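Local coordinates for Slr0280 protein (Synechocystis sp., PDB 5H3K) that is of unknown function but carries a phosphodiester glycosidase (NAGPA) domain, so that it may cleave sugars held in phosphodiester linkage, at residues A[67-72]-A[76-81]; A[54-59]-A[63-68]; A[100-105]-A[121-126]. All coordinates share one frame; numbering follows the deposited sequence.

Interaction 1 of 3, residues A[67-72]-A[76-81]; sequences WGQWQE and TRTGLG
Gly-68 and Gly-79 face each other as a hydrogen-bonded antiparallel pair, as do Trp-70 and Arg-77, two residues along one strand and two back on the other. Four backbone bonds result. The shortest, from Arg-77 N to Trp-70 O (2.7 Å), is also nearly straight at 175°, and the carbonyl oxygens of Gly-79 and Arg-77 gain additional CA-H contacts from Trp-67 and Gln-69.

One side-chain bond belongs to the face that carries Gln-69 and Thr-78. The two side chains lie next to each other and point the same way; with the Gln-69 chain extended, Gln-69 NE2 reaches Thr-78 OG1 at 2.9 Å, and the hydroxyl oxygen sits close to the amide plane. Leu-137 O is a second acceptor for this NE2. Apolar packing on the same face is modest, with Trp-67 CB 3.7 Å from Leu-80 CD2.

Aromatic and charged contacts gather on the other face. Trp-70 CG stands between its own backbone N and carbonyl carbon (chi1 65°), which folds the indole over the neighbouring strand. Arg-77 CB lies above the five-membered ring of Trp-70 in a CH-pi contact, 3.9 Å from its centroid, while Trp-70 CZ3 comes within 3.4 Å of Gly-79 N, where no side chain stands in the way. Trp-70 NE1 donates, in the ring plane, to the anti lone pair of Glu-72 OE1 at 3.1 Å, a bond that restrains the indole's rotation. That carboxylate is also stacked on the guanidinium of Arg-77, with planes 28° apart; the salt bridge, Glu-72 OE1 to Arg-77 NH1 at 3.7 Å, is long and purely electrostatic, and Asp-126 is the stronger partner of the arginine.

Together these contacts make a twisted antiparallel beta hairpin, strands 61-72 and 75-81, within a larger curled mixed sheet.

Interaction 2 of 3, residues A[54-59]-A[63-68]; sequences NQISID and YPVAWG
Ile-56 lays its CG1-CD1 arm against Val-65, the two side chains set at a slant to each other. Ile-56 CD1 touches Val-65 CG2 at 3.6 Å, and CG1 lies almost as near to the same methyl. The torsion explains the fit: CG1 stands between the backbone N and the carbonyl carbon (chi1 61°), while CG2, beside the backbone N and anti to the carbonyl carbon, lies by Val-65 CB and also brings Ile-56 CG2 within 4.1 Å of Trp-67 CD1. One isoleucine thus fills the hollow between a valine and a tryptophan, and Leu-89 of helix 82-89 and Leu-144 of strand 143-145 add to its surroundings.

Underneath runs a beta hairpin, strand 55-58 turning back into the long strand 61-72. It is anchored at the hydrogen-bonded pair Ile-56 and Tyr-63, where Ile-56 N meets Tyr-63 O at 3.0 Å and Tyr-63 N meets Ile-56 O at 2.9 Å. Beyond this pair, where the chain turns a corner at Asn-54, the bond from Val-65 N to Asn-54 O is weak.

Toward the turn the tyrosine supplies the largest bump. Its ring presents an edge to Ile-58, with Tyr-63 CE1 4.0 Å from Ile-58 CB. The hydroxyl extends past the isoleucine to a water lying in the ring plane. That water also donates to Ile-58 O, bridging the tip of the ring to the opposing backbone.

Interaction 3 of 3, residues A[100-105]-A[121-126]; sequences NQQPVQ and PNRYLD
Gln-102 and Arg-123 meet through one oxygen and two nitrogens. The arginine comes end-on, and both its terminal nitrogens bond to Gln-102 OE1: Arg-123 NH1 at 2.8 Å and Arg-123 NH2 at 3.1 Å, the NH1 bond being the straighter of the two. The oxygen lies almost exactly in the guanidinium plane, whereas the amide of Gln-102 stands nearly perpendicular to that plane, at 85°, and both donors are tilted out of its carbonyl plane.

Arg-123 arrives there with a chain extended from CG to NE, whereas Gln-102 has to bend. Its CG lies opposite the backbone N (chi1 -175°), and a turn at the next bond brings the amide round to meet the arginine. The amide is fixed at its other end too: Gln-102 NE2 donates to Pro-103 O at 2.8 Å and also to Leu-94 O.

Leu-125 supplies the apolar portion. Leu-125 CD2 packs on the glutamine stem, 3.6 Å from Gln-102 CB, while Leu-125 CD1 approaches Gln-102 CG at 3.9 Å. The same CD2 methyl sits over the rim of one guanidinium face, so a single leucine borders both partners of the polar fork.

Strands 101-105 and 122-126 exchange no backbone-to-backbone bonds; their short axes pass 8.4 Å apart at 58°, and each pairs separately with strand 112-119 in the curled sheet. The firm bonds between them therefore run through side chains. Arg-123 also forms a salt bridge with Asp-82 and donates to Pro-99 O. The buried positive charge is thus matched by a carboxylate and by carbonyl oxygens, and the doubly gripped Gln-102 carbonyl is probably polarised by that charge.

Overall arrangement
The three contacts belong to one curled mixed sheet. Interactions 1 and 2, with centres 13 Å apart, share Trp-67 and Gly-68 on strand 61-72, and a probable hydrogen bond joins Gly-81 N to Ala-66 O at 2.8 Å. Interaction 3 is about 11 Å from interaction 1, centre to centre: Leu-80 O and Leu-125 N probably bond, and Arg-77 NH1 reaches Asp-126 OD2 at 3.1 Å in a salt bridge. Between interactions 2 and 3, some 16 Å apart at their centres, Ala-66 packs against Asn-122 and Tyr-124. No active site is known here. Pro-64 O accepts from Gln-589, a plain structural link to the phosphodiester glycosidase family region.

Interaction 1 of 3, residues A[67-72]-A[76-81]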
loop_
_atom_site.group_PDB
_atom_site.type_symbol
_atom_site.label_atom_id
_atom_site.label_comp_id
_atom_site.label_asym_id
_atom_site.label_seq_id
_atom_site.Cartn_x
_atom_site.Cartn_y
_atom_site.Cartn_z
ATOM N N TRP A 67 3.903 -11.523 -15.900
ATOM C CA TRP A 67 4.323 -12.815 -16.427
ATOM C C TRP A 67 5.685 -12.697 -17.093
ATOM O O TRP A 67 6.115 -11.605 -17.491
ATOM C CB TRP A 67 3.290 -13.371 -17.419
ATOM C CG TRP A 67 3.133 -12.503 -18.606
ATOM C CD1 TRP A 67 2.271 -11.459 -18.748
ATOM C CD2 TRP A 67 3.871 -12.589 -19.834
ATOM N NE1 TRP A 67 2.429 -10.884 -19.986
ATOM C CE2 TRP A 67 3.402 -11.561 -20.673
ATOM C CE3 TRP A 67 4.880 -13.436 -20.303
ATOM C CZ2 TRP A 67 3.912 -11.354 -21.958
ATOM C CZ3 TRP A 67 5.381 -13.231 -21.580
ATOM C CH2 TRP A 67 4.901 -12.194 -22.388
ATOM N N GLY A 68 6.370 -13.829 -17.186
ATOM C CA GLY A 68 7.626 -13.902 -17.908
ATOM C C GLY A 68 7.831 -15.301 -18.457
ATOM O O GLY A 68 7.333 -16.278 -17.892
ATOM N N GLN A 69 8.551 -15.395 -19.572
ATOM C CA GLN A 69 8.878 -16.682 -20.164
ATOM C C GLN A 69 10.380 -16.796 -20.332
ATOM O O GLN A 69 11.050 -15.818 -20.674
ATOM C CB GLN A 69 8.164 -16.866 -21.512
ATOM C CG GLN A 69 6.692 -17.203 -21.380
ATOM C CD GLN A 69 5.993 -17.353 -22.723
ATOM O OE1 GLN A 69 6.346 -16.689 -23.701
ATOM N NE2 GLN A 69 4.997 -18.232 -22.774
ATOM N N TRP A 70 10.906 -17.990 -20.073
ATOM C CA TRP A 70 12.339 -18.218 -20.177
ATOM C C TRP A 70 12.654 -19.626 -20.669
ATOM O O TRP A 70 11.764 -20.472 -20.784
ATOM C CB TRP A 70 13.031 -17.961 -18.832
ATOM C CG TRP A 70 12.626 -18.914 -17.747
ATOM C CD1 TRP A 70 13.265 -20.063 -17.384
ATOM C CD2 TRP A 70 11.493 -18.793 -16.880
ATOM N NE1 TRP A 70 12.602 -20.664 -16.339
ATOM C CE2 TRP A 70 11.505 -19.909 -16.017
ATOM C CE3 TRP A 70 10.459 -17.858 -16.758
ATOM C CZ2 TRP A 70 10.529 -20.108 -15.035
ATOM C CZ3 TRP A 70 9.490 -18.058 -15.780
ATOM C CH2 TRP A 70 9.533 -19.173 -14.935
ATOM N N GLN A 71 13.935 -19.863 -20.949
ATOM C CA GLN A 71 14.420 -21.156 -21.417
ATOM C C GLN A 71 14.999 -21.979 -20.276
ATOM O O GLN A 71 15.870 -21.511 -19.541
ATOM C CB GLN A 71 15.512 -20.947 -22.465
ATOM C CG GLN A 71 15.032 -20.925 -23.897
ATOM C CD GLN A 71 15.888 -21.812 -24.783
ATOM O OE1 GLN A 71 15.591 -22.995 -24.956
ATOM N NE2 GLN A 71 16.970 -21.252 -25.327
ATOM N N GLU A 72 14.530 -23.210 -20.134
ATOM C CA GLU A 72 15.051 -24.086 -19.096
ATOM C C GLU A 72 14.999 -25.543 -19.556
ATOM O O GLU A 72 13.917 -26.112 -19.729
ATOM C CB GLU A 72 14.276 -23.894 -17.784
ATOM C CG GLU A 72 14.963 -24.488 -16.569
ATOM C CD GLU A 72 14.132 -24.389 -15.300
ATOM O OE1 GLU A 72 13.358 -23.415 -15.150
ATOM O OE2 GLU A 72 14.256 -25.297 -14.447
ATOM N N THR A 76 10.567 -23.891 -23.228
ATOM C CA THR A 76 10.049 -22.585 -22.847
ATOM C C THR A 76 9.169 -22.716 -21.599
ATOM O O THR A 76 8.183 -23.458 -21.597
ATOM C CB THR A 76 9.231 -21.954 -23.983
ATOM O OG1 THR A 76 10.052 -21.839 -25.149
ATOM C CG2 THR A 76 8.737 -20.572 -23.583
ATOM N N ARG A 77 9.534 -22.007 -20.534
ATOM C CA ARG A 77 8.750 -22.046 -19.305
ATOM C C ARG A 77 7.979 -20.750 -19.172
ATOM O O ARG A 77 8.435 -19.704 -19.633
ATOM C CB ARG A 77 9.649 -22.234 -18.080
ATOM C CG ARG A 77 10.547 -23.467 -18.126
ATOM C CD ARG A 77 9.743 -24.761 -18.082
ATOM N NE ARG A 77 10.619 -25.928 -18.033
ATOM C CZ ARG A 77 11.082 -26.467 -16.906
ATOM N NH1 ARG A 77 10.742 -25.949 -15.730
ATOM N NH2 ARG A 77 11.881 -27.525 -16.950
ATOM N N THR A 78 6.807 -20.822 -18.548
ATOM C CA THR A 78 6.011 -19.626 -18.298
ATOM C C THR A 78 5.798 -19.449 -16.812
ATOM O O THR A 78 5.374 -20.387 -16.113
ATOM C CB THR A 78 4.636 -19.693 -18.982
ATOM O OG1 THR A 78 4.810 -19.941 -20.382
ATOM C CG2 THR A 78 3.885 -18.365 -18.788
ATOM N N GLY A 79 6.092 -18.243 -16.330
ATOM C CA GLY A 79 5.928 -17.914 -14.927
ATOM C C GLY A 79 4.947 -16.765 -14.752
ATOM O O GLY A 79 4.904 -15.861 -15.580
ATOM N N LEU A 80 4.152 -16.811 -13.685
ATOM C CA LEU A 80 3.202 -15.744 -13.372
ATOM C C LEU A 80 3.506 -15.231 -11.967
ATOM O O LEU A 80 3.833 -16.021 -11.085
ATOM C CB LEU A 80 1.771 -16.287 -13.381
ATOM C CG LEU A 80 1.299 -17.021 -14.632
ATOM C CD1 LEU A 80 -0.179 -17.330 -14.512
ATOM C CD2 LEU A 80 1.557 -16.182 -15.846
ATOM N N GLY A 81 3.399 -13.920 -11.754
ATOM C CA GLY A 81 3.511 -13.379 -10.402
ATOM C C GLY A 81 2.591 -14.118 -9.449
ATOM O O GLY A 81 1.401 -14.296 -9.746
HETATM O O HOH W 1 12.690 -23.827 -25.640
#

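Interaction 2 of 3, residues A[54-59]-A[63-68]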
loop_
_atom_site.group_PDB
_atom_site.type_symbol
_atom_site.label_atom_id
_atom_site.label_comp_id
_atom_site.label_asym_id
_atom_site.label_seq_id
_atom_site.Cartn_x
_atom_site.Cartn_y
_atom_site.Cartn_z
ATOM N N ASN A 54 2.856 -7.364 -18.322
ATOM C CA ASN A 54 2.107 -7.068 -17.101
ATOM C C ASN A 54 0.609 -7.360 -17.232
ATOM O O ASN A 54 -0.177 -7.005 -16.353
ATOM C CB ASN A 54 2.349 -5.615 -16.667
ATOM C CG ASN A 54 1.854 -4.610 -17.695
ATOM O OD1 ASN A 54 1.521 -4.974 -18.822
ATOM N ND2 ASN A 54 1.806 -3.340 -17.314
ATOM N N GLN A 55 0.219 -8.019 -18.326
ATOM C CA GLN A 55 -1.175 -8.390 -18.554
ATOM C C GLN A 55 -1.318 -9.846 -18.981
ATOM O O GLN A 55 -0.483 -10.377 -19.711
ATOM C CB GLN A 55 -1.781 -7.521 -19.659
ATOM C CG GLN A 55 -1.587 -6.024 -19.478
ATOM C CD GLN A 55 -2.893 -5.301 -19.321
ATOM O OE1 GLN A 55 -3.487 -4.844 -20.299
ATOM N NE2 GLN A 55 -3.365 -5.203 -18.085
ATOM N N ILE A 56 -2.396 -10.479 -18.532
ATOM C CA ILE A 56 -2.801 -11.772 -19.065
ATOM C C ILE A 56 -4.206 -11.597 -19.608
ATOM O O ILE A 56 -4.945 -10.713 -19.156
ATOM C CB ILE A 56 -2.745 -12.903 -18.011
ATOM C CG1 ILE A 56 -3.679 -12.624 -16.832
ATOM C CG2 ILE A 56 -1.313 -13.102 -17.524
ATOM C CD1 ILE A 56 -3.853 -13.831 -15.899
ATOM N N SER A 57 -4.571 -12.408 -20.595
ATOM C CA SER A 57 -5.899 -12.313 -21.184
ATOM C C SER A 57 -6.667 -13.602 -20.951
ATOM O O SER A 57 -6.150 -14.690 -21.191
ATOM C CB SER A 57 -5.799 -12.021 -22.677
ATOM O OG SER A 57 -7.095 -11.935 -23.232
ATOM N N ILE A 58 -7.899 -13.477 -20.458
ATOM C CA ILE A 58 -8.773 -14.622 -20.226
ATOM C C ILE A 58 -10.149 -14.326 -20.819
ATOM O O ILE A 58 -10.792 -13.347 -20.426
ATOM C CB ILE A 58 -8.967 -14.889 -18.721
ATOM C CG1 ILE A 58 -7.626 -15.170 -18.033
ATOM C CG2 ILE A 58 -9.920 -16.048 -18.513
ATOM C CD1 ILE A 58 -7.749 -15.401 -16.529
ATOM N N ASP A 59 -10.598 -15.163 -21.750
ATOM C CA ASP A 59 -11.879 -14.941 -22.428
ATOM C C ASP A 59 -11.975 -13.517 -23.001
ATOM O O ASP A 59 -13.002 -12.862 -22.882
ATOM C CB ASP A 59 -13.054 -15.238 -21.480
ATOM C CG ASP A 59 -14.394 -15.293 -22.200
ATOM O OD1 ASP A 59 -14.395 -15.388 -23.449
ATOM O OD2 ASP A 59 -15.447 -15.246 -21.520
ATOM N N TYR A 63 -6.248 -8.691 -17.613
ATOM C CA TYR A 63 -6.125 -8.500 -16.169
ATOM C C TYR A 63 -4.664 -8.203 -15.835
ATOM O O TYR A 63 -3.763 -8.677 -16.524
ATOM C CB TYR A 63 -6.615 -9.753 -15.440
ATOM C CG TYR A 63 -8.050 -10.088 -15.742
ATOM C CD1 TYR A 63 -8.378 -11.050 -16.692
ATOM C CD2 TYR A 63 -9.084 -9.427 -15.096
ATOM C CE1 TYR A 63 -9.705 -11.355 -16.981
ATOM C CE2 TYR A 63 -10.405 -9.720 -15.373
ATOM C CZ TYR A 63 -10.712 -10.688 -16.312
ATOM O OH TYR A 63 -12.031 -10.978 -16.585
ATOM N N PRO A 64 -4.423 -7.378 -14.801
ATOM C CA PRO A 64 -3.059 -6.987 -14.418
ATOM C C PRO A 64 -2.336 -8.114 -13.677
ATOM O O PRO A 64 -2.479 -8.256 -12.461
ATOM C CB PRO A 64 -3.291 -5.804 -13.480
ATOM C CG PRO A 64 -4.652 -6.101 -12.852
ATOM C CD PRO A 64 -5.454 -6.746 -13.953
ATOM N N VAL A 65 -1.584 -8.924 -14.417
ATOM C CA VAL A 65 -0.802 -10.009 -13.838
ATOM C C VAL A 65 0.580 -10.025 -14.487
ATOM O O VAL A 65 0.686 -10.095 -15.717
ATOM C CB VAL A 65 -1.462 -11.393 -14.057
ATOM C CG1 VAL A 65 -0.540 -12.506 -13.546
ATOM C CG2 VAL A 65 -2.818 -11.472 -13.376
ATOM N N ALA A 66 1.634 -9.959 -13.675
ATOM C CA ALA A 66 2.987 -10.022 -14.218
ATOM C C ALA A 66 3.280 -11.432 -14.730
ATOM O O ALA A 66 2.948 -12.425 -14.076
ATOM C CB ALA A 66 4.008 -9.616 -13.157
ATOM N N TRP A 67 3.903 -11.523 -15.900
ATOM C CA TRP A 67 4.323 -12.815 -16.427
ATOM C C TRP A 67 5.685 -12.697 -17.093
ATOM O O TRP A 67 6.115 -11.605 -17.491
ATOM C CB TRP A 67 3.290 -13.371 -17.419
ATOM C CG TRP A 67 3.133 -12.503 -18.606
ATOM C CD1 TRP A 67 2.271 -11.459 -18.748
ATOM C CD2 TRP A 67 3.871 -12.589 -19.834
ATOM N NE1 TRP A 67 2.429 -10.884 -19.986
ATOM C CE2 TRP A 67 3.402 -11.561 -20.673
ATOM C CE3 TRP A 67 4.880 -13.436 -20.303
ATOM C CZ2 TRP A 67 3.912 -11.354 -21.958
ATOM C CZ3 TRP A 67 5.381 -13.231 -21.580
ATOM C CH2 TRP A 67 4.901 -12.194 -22.388
ATOM N N GLY A 68 6.370 -13.829 -17.186
ATOM C CA GLY A 68 7.626 -13.902 -17.908
ATOM C C GLY A 68 7.831 -15.301 -18.457
ATOM O O GLY A 68 7.333 -16.278 -17.892
HETATM O O HOH W 2 -12.548 -12.872 -18.555
#

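Interaction 3 of 3, residues A[100-105]-A[121-126]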
loop_
_atom_site.group_PDB
_atom_site.type_symbol
_atom_site.label_atom_id
_atom_site.label_comp_id
_atom_site.label_asym_id
_atom_site.label_seq_id
_atom_site.Cartn_x
_atom_site.Cartn_y
_atom_site.Cartn_z
ATOM N N ASN A 100 11.971 -20.609 -2.995
ATOM C CA ASN A 100 12.021 -21.045 -4.387
ATOM C C ASN A 100 11.023 -22.164 -4.733
ATOM O O ASN A 100 10.978 -22.610 -5.877
ATOM C CB ASN A 100 13.453 -21.423 -4.800
ATOM C CG ASN A 100 13.942 -22.697 -4.132
ATOM O OD1 ASN A 100 13.314 -23.212 -3.211
ATOM N ND2 ASN A 100 15.079 -23.206 -4.593
ATOM N N GLN A 101 10.230 -22.592 -3.748
ATOM C CA GLN A 101 9.223 -23.647 -3.913
ATOM C C GLN A 101 7.851 -23.135 -3.501
ATOM O O GLN A 101 7.723 -22.448 -2.488
ATOM C CB GLN A 101 9.553 -24.835 -3.011
ATOM C CG GLN A 101 10.900 -25.468 -3.272
ATOM C CD GLN A 101 10.968 -26.113 -4.639
ATOM O OE1 GLN A 101 11.288 -25.457 -5.636
ATOM N NE2 GLN A 101 10.654 -27.406 -4.700
ATOM N N GLN A 102 6.819 -23.477 -4.265
ATOM C CA GLN A 102 5.468 -23.048 -3.916
ATOM C C GLN A 102 4.470 -24.162 -4.164
ATOM O O GLN A 102 4.075 -24.383 -5.301
ATOM C CB GLN A 102 5.065 -21.821 -4.740
ATOM C CG GLN A 102 3.709 -21.264 -4.326
ATOM C CD GLN A 102 3.637 -21.015 -2.835
ATOM O OE1 GLN A 102 4.364 -20.181 -2.304
ATOM N NE2 GLN A 102 2.759 -21.739 -2.145
ATOM N N PRO A 103 4.083 -24.883 -3.107
ATOM C CA PRO A 103 2.979 -25.845 -3.225
ATOM C C PRO A 103 1.634 -25.146 -3.453
ATOM O O PRO A 103 1.340 -24.110 -2.840
ATOM C CB PRO A 103 2.994 -26.583 -1.884
ATOM C CG PRO A 103 3.787 -25.705 -0.946
ATOM C CD PRO A 103 4.760 -24.951 -1.799
ATOM N N VAL A 104 0.830 -25.705 -4.350
ATOM C CA VAL A 104 -0.436 -25.084 -4.736
ATOM C C VAL A 104 -1.531 -26.140 -4.849
ATOM O O VAL A 104 -1.240 -27.329 -5.002
ATOM C CB VAL A 104 -0.329 -24.309 -6.084
ATOM C CG1 VAL A 104 0.700 -23.158 -6.003
ATOM C CG2 VAL A 104 0.008 -25.257 -7.242
ATOM N N GLN A 105 -2.784 -25.703 -4.746
ATOM C CA GLN A 105 -3.930 -26.548 -5.068
ATOM C C GLN A 105 -4.794 -25.829 -6.092
ATOM O O GLN A 105 -5.145 -24.662 -5.907
ATOM C CB GLN A 105 -4.752 -26.884 -3.818
ATOM C CG GLN A 105 -4.179 -28.009 -2.959
ATOM C CD GLN A 105 -4.328 -29.396 -3.599
ATOM O OE1 GLN A 105 -3.925 -29.616 -4.745
ATOM N NE2 GLN A 105 -4.908 -30.336 -2.851
ATOM N N PRO A 121 10.081 -6.654 -9.633
ATOM C CA PRO A 121 9.642 -6.726 -8.232
ATOM C C PRO A 121 8.780 -7.936 -7.899
ATOM O O PRO A 121 8.104 -7.906 -6.876
ATOM C CB PRO A 121 8.768 -5.480 -8.102
ATOM C CG PRO A 121 8.083 -5.394 -9.452
ATOM C CD PRO A 121 9.137 -5.870 -10.459
ATOM N N ASN A 122 8.789 -8.976 -8.725
ATOM C CA ASN A 122 7.814 -10.056 -8.574
ATOM C C ASN A 122 8.411 -11.432 -8.336
ATOM O O ASN A 122 9.537 -11.718 -8.745
ATOM C CB ASN A 122 6.919 -10.135 -9.815
ATOM C CG ASN A 122 6.211 -8.834 -10.102
ATOM O OD1 ASN A 122 5.545 -8.272 -9.232
ATOM N ND2 ASN A 122 6.365 -8.336 -11.319
ATOM N N ARG A 123 7.618 -12.290 -7.702
ATOM C CA ARG A 123 7.973 -13.697 -7.489
ATOM C C ARG A 123 7.179 -14.538 -8.489
ATOM O O ARG A 123 5.963 -14.709 -8.347
ATOM C CB ARG A 123 7.608 -14.103 -6.062
ATOM C CG ARG A 123 7.871 -15.568 -5.718
ATOM C CD ARG A 123 7.359 -15.873 -4.323
ATOM N NE ARG A 123 7.721 -17.207 -3.835
ATOM C CZ ARG A 123 6.844 -18.122 -3.425
ATOM N NH1 ARG A 123 5.542 -17.860 -3.448
ATOM N NH2 ARG A 123 7.265 -19.301 -2.981
ATOM N N TYR A 124 7.858 -15.081 -9.493
ATOM C CA TYR A 124 7.179 -15.799 -10.582
ATOM C C TYR A 124 7.049 -17.296 -10.303
ATOM O O TYR A 124 8.029 -17.950 -9.933
ATOM C CB TYR A 124 7.915 -15.570 -11.907
ATOM C CG TYR A 124 7.884 -14.126 -12.353
ATOM C CD1 TYR A 124 6.877 -13.656 -13.183
ATOM C CD2 TYR A 124 8.850 -13.222 -11.918
ATOM C CE1 TYR A 124 6.840 -12.327 -13.578
ATOM C CE2 TYR A 124 8.818 -11.900 -12.305
ATOM C CZ TYR A 124 7.817 -11.457 -13.138
ATOM O OH TYR A 124 7.793 -10.129 -13.520
ATOM N N LEU A 125 5.835 -17.825 -10.456
ATOM C CA LEU A 125 5.597 -19.263 -10.311
ATOM C C LEU A 125 5.591 -19.929 -11.684
ATOM O O LEU A 125 4.886 -19.491 -12.588
ATOM C CB LEU A 125 4.265 -19.540 -9.587
ATOM C CG LEU A 125 4.019 -18.952 -8.187
ATOM C CD1 LEU A 125 2.675 -19.427 -7.610
ATOM C CD2 LEU A 125 5.152 -19.267 -7.209
ATOM N N ASP A 126 6.386 -20.983 -11.844
ATOM C CA ASP A 126 6.460 -21.708 -13.117
ATOM C C ASP A 126 5.206 -22.569 -13.261
ATOM O O ASP A 126 5.077 -23.616 -12.612
ATOM C CB ASP A 126 7.738 -22.562 -13.151
ATOM C CG ASP A 126 7.956 -23.266 -14.490
ATOM O OD1 ASP A 126 6.969 -23.594 -15.181
ATOM O OD2 ASP A 126 9.130 -23.507 -14.848
#